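Local coordinates for protein UDP-glucose 6-dehydrogenase (Pyrobaculum islandicum, PDB 3VTF) that probably oxidises UDP-glucose to UDP-glucuronate with two molecules of NAD(+), and binds UDP-glucose in a pocket that includes its central helix, at residues A[145-151]-A[225-229]. Residues are numbered along the deposited sequence; the frame is centred on the assembly and turned at random.
Sequences TVPPGTT and ELVKY. With UPG (uridine-5'-diphosphate-glucose), chain B.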
loop_
_atom_site.group_PDB
_atom_site.type_symbol
_atom_site.label_atom_id
_atom_site.label_comp_id
_atom_site.label_asym_id
_atom_site.label_seq_id
_atom_site.Cartn_x
_atom_site.Cartn_y
_atom_site.Cartn_z
ATOM N N THR A 145 3.116 13.144 -17.510
ATOM C CA THR A 145 3.265 13.186 -16.101
ATOM C C THR A 145 4.043 14.409 -15.686
ATOM O O THR A 145 5.237 14.511 -16.007
ATOM C CB THR A 145 3.977 11.865 -15.602
ATOM O OG1 THR A 145 3.098 10.771 -15.994
ATOM C CG2 THR A 145 4.057 11.910 -14.042
ATOM N N VAL A 146 3.353 15.354 -15.045
ATOM C CA VAL A 146 3.944 16.634 -14.760
ATOM C C VAL A 146 3.640 16.958 -13.303
ATOM O O VAL A 146 2.576 16.601 -12.735
ATOM C CB VAL A 146 3.359 17.771 -15.632
ATOM C CG1 VAL A 146 3.763 17.680 -17.086
ATOM C CG2 VAL A 146 1.775 17.807 -15.525
ATOM N N PRO A 147 4.548 17.668 -12.648
ATOM C CA PRO A 147 4.285 18.018 -11.254
ATOM C C PRO A 147 3.022 18.896 -11.115
ATOM O O PRO A 147 2.673 19.633 -12.030
ATOM C CB PRO A 147 5.528 18.812 -10.839
ATOM C CG PRO A 147 6.645 18.428 -11.847
ATOM C CD PRO A 147 5.886 18.038 -13.139
ATOM N N PRO A 148 2.345 18.829 -9.974
ATOM C CA PRO A 148 1.118 19.588 -9.777
ATOM C C PRO A 148 1.369 21.051 -9.924
ATOM O O PRO A 148 2.341 21.546 -9.347
ATOM C CB PRO A 148 0.743 19.265 -8.303
ATOM C CG PRO A 148 1.279 17.793 -8.121
ATOM C CD PRO A 148 2.582 17.804 -8.908
ATOM N N GLY A 149 0.505 21.757 -10.654
ATOM C CA GLY A 149 0.716 23.185 -10.887
ATOM C C GLY A 149 1.177 23.388 -12.290
ATOM O O GLY A 149 1.056 24.522 -12.786
ATOM N N THR A 150 1.670 22.336 -12.986
ATOM C CA THR A 150 2.257 22.579 -14.333
ATOM C C THR A 150 1.190 22.979 -15.366
ATOM O O THR A 150 1.453 23.808 -16.275
ATOM C CB THR A 150 2.957 21.274 -14.851
ATOM O OG1 THR A 150 4.012 20.969 -13.948
ATOM C CG2 THR A 150 3.558 21.395 -16.241
ATOM N N THR A 151 0.002 22.384 -15.276
ATOM C CA THR A 151 -1.066 22.591 -16.293
ATOM C C THR A 151 -1.553 24.062 -16.300
ATOM O O THR A 151 -1.559 24.708 -17.373
ATOM C CB THR A 151 -2.258 21.631 -16.110
ATOM O OG1 THR A 151 -1.777 20.265 -16.291
ATOM C CG2 THR A 151 -3.373 21.892 -17.175
ATOM N N GLU A 225 -3.192 16.143 -11.208
ATOM C CA GLU A 225 -1.766 15.938 -11.351
ATOM C C GLU A 225 -1.221 15.166 -10.169
ATOM O O GLU A 225 -0.346 14.289 -10.337
ATOM C CB GLU A 225 -1.035 17.349 -11.457
ATOM C CG GLU A 225 -1.408 17.994 -12.842
ATOM C CD GLU A 225 -1.101 19.531 -12.890
ATOM O OE1 GLU A 225 -1.288 20.268 -11.896
ATOM O OE2 GLU A 225 -0.605 19.980 -13.958
ATOM N N LEU A 226 -1.685 15.519 -8.967
ATOM C CA LEU A 226 -1.211 14.783 -7.754
ATOM C C LEU A 226 -1.692 13.296 -7.726
ATOM O O LEU A 226 -0.943 12.355 -7.292
ATOM C CB LEU A 226 -1.703 15.481 -6.505
ATOM C CG LEU A 226 -1.139 14.926 -5.159
ATOM C CD1 LEU A 226 0.356 14.939 -5.256
ATOM C CD2 LEU A 226 -1.578 15.824 -4.042
ATOM N N VAL A 227 -2.883 13.031 -8.278
ATOM C CA VAL A 227 -3.359 11.630 -8.356
ATOM C C VAL A 227 -2.393 10.775 -9.093
ATOM O O VAL A 227 -2.126 9.629 -8.720
ATOM C CB VAL A 227 -4.758 11.537 -9.085
ATOM C CG1 VAL A 227 -5.118 10.091 -9.377
ATOM C CG2 VAL A 227 -5.866 12.142 -8.222
ATOM N N LYS A 228 -1.820 11.292 -10.187
ATOM C CA LYS A 228 -0.914 10.491 -10.959
ATOM C C LYS A 228 0.350 10.126 -10.171
ATOM O O LYS A 228 0.865 8.921 -10.245
ATOM C CB LYS A 228 -0.505 11.265 -12.203
ATOM C CG LYS A 228 0.500 10.579 -13.121
ATOM C CD LYS A 228 0.105 9.123 -13.399
ATOM C CE LYS A 228 1.077 8.511 -14.396
ATOM N NZ LYS A 228 0.861 7.031 -14.420
ATOM N N TYR A 229 0.920 11.119 -9.485
ATOM C CA TYR A 229 2.170 10.782 -8.701
ATOM C C TYR A 229 1.813 9.881 -7.489
ATOM O O TYR A 229 2.521 8.933 -7.150
ATOM C CB TYR A 229 2.815 12.082 -8.116
ATOM C CG TYR A 229 3.705 12.735 -9.177
ATOM C CD1 TYR A 229 4.941 12.182 -9.503
ATOM C CD2 TYR A 229 3.213 13.857 -9.943
ATOM C CE1 TYR A 229 5.749 12.742 -10.525
ATOM C CE2 TYR A 229 3.979 14.423 -10.990
ATOM C CZ TYR A 229 5.252 13.902 -11.238
ATOM O OH TYR A 229 6.022 14.482 -12.214
HETATM N N1 UPG B . 7.341 -4.836 -10.748
HETATM C C2 UPG B . 7.869 -5.500 -9.601
HETATM N N3 UPG B . 7.033 -6.148 -8.788
HETATM C C4 UPG B . 5.667 -6.109 -9.021
HETATM C C5 UPG B . 5.088 -5.429 -10.148
HETATM C C6 UPG B . 5.998 -4.750 -10.983
HETATM O O2 UPG B . 9.116 -5.514 -9.350
HETATM O O4 UPG B . 4.901 -6.699 -8.187
HETATM C C1C UPG B . 8.344 -4.123 -11.572
HETATM C C2C UPG B . 8.230 -4.564 -13.019
HETATM O O2C UPG B . 9.059 -5.687 -13.310
HETATM C C3C UPG B . 8.712 -3.309 -13.780
HETATM C C4C UPG B . 8.265 -2.143 -12.897
HETATM O O4C UPG B . 7.910 -2.745 -11.633
HETATM O O3C UPG B . 10.164 -3.267 -13.754
HETATM C C5C UPG B . 7.028 -1.393 -13.445
HETATM O O5C UPG B . 6.096 -2.376 -13.910
HETATM P PA UPG B . 4.640 -1.877 -14.599
HETATM O O1A UPG B . 3.776 -1.106 -13.549
HETATM O O2A UPG B . 4.082 -3.056 -15.436
HETATM O O3A UPG B . 5.244 -0.974 -15.788
HETATM P PB UPG B . 4.768 0.457 -16.434
HETATM O O1B UPG B . 4.429 0.203 -17.881
HETATM O O2B UPG B . 6.084 1.206 -16.105
HETATM O O3B UPG B . 3.422 0.991 -15.767
HETATM C "C1'" UPG B . 3.461 1.999 -14.711
HETATM C "C2'" UPG B . 2.125 1.945 -14.002
HETATM C "C3'" UPG B . 1.050 2.514 -14.959
HETATM C "C4'" UPG B . 1.488 3.944 -15.357
HETATM C "C5'" UPG B . 2.825 3.824 -16.191
HETATM C "C6'" UPG B . 3.470 5.150 -16.653
HETATM O "O2'" UPG B . 1.978 0.476 -13.876
HETATM O "O3'" UPG B . -0.171 2.529 -14.248
HETATM O "O4'" UPG B . 0.476 4.460 -16.249
HETATM O "O5'" UPG B . 3.761 3.305 -15.204
HETATM O "O6'" UPG B . 3.142 6.205 -15.716
HETATM O O HOH W 1 0.976 14.346 -13.002
#
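The loop 145-151 runs along one side of helix segment 225-229, closest where the CA atoms of Pro148 and Glu225 come within 4.9 Å, and makes a type II beta turn from Pro147 to Thr150. Glu225 reaches the start of helix 151-160 with its chain extended beyond CG (chi2 163°). Its OE1 takes the N-H of Gly149 at 2.6 Å from above the carboxylate plane, while OE2 accepts from Thr151 twice: N comes in on the syn lone pair at 2.8 Å, OG1 from out of the plane at 2.6 Å. A glutamine here would probably turn an NH2 toward either Gly149 N or the Thr151 donors, leaving that side without an acceptor. In this Rossmann-type NAD-binding domain, the loop follows strand 139-142 and meets helix 221-251, which belongs to the central family region. A water donates to both Val146 O and Glu225 O, bridging the two backbones. Tyr229 lays one ring face under Thr145 CG2, a CH-pi contact 4.1 Å from the centroid, and turns its edge to Val146 O. Lys228 passes Thr145 OG1, 3.4 Å from Lys228 CE, and carries NZ to O6' of UDP-glucose (2.8 Å), with Asn232 OD1 and the backbone O of Glu175 as further acceptors.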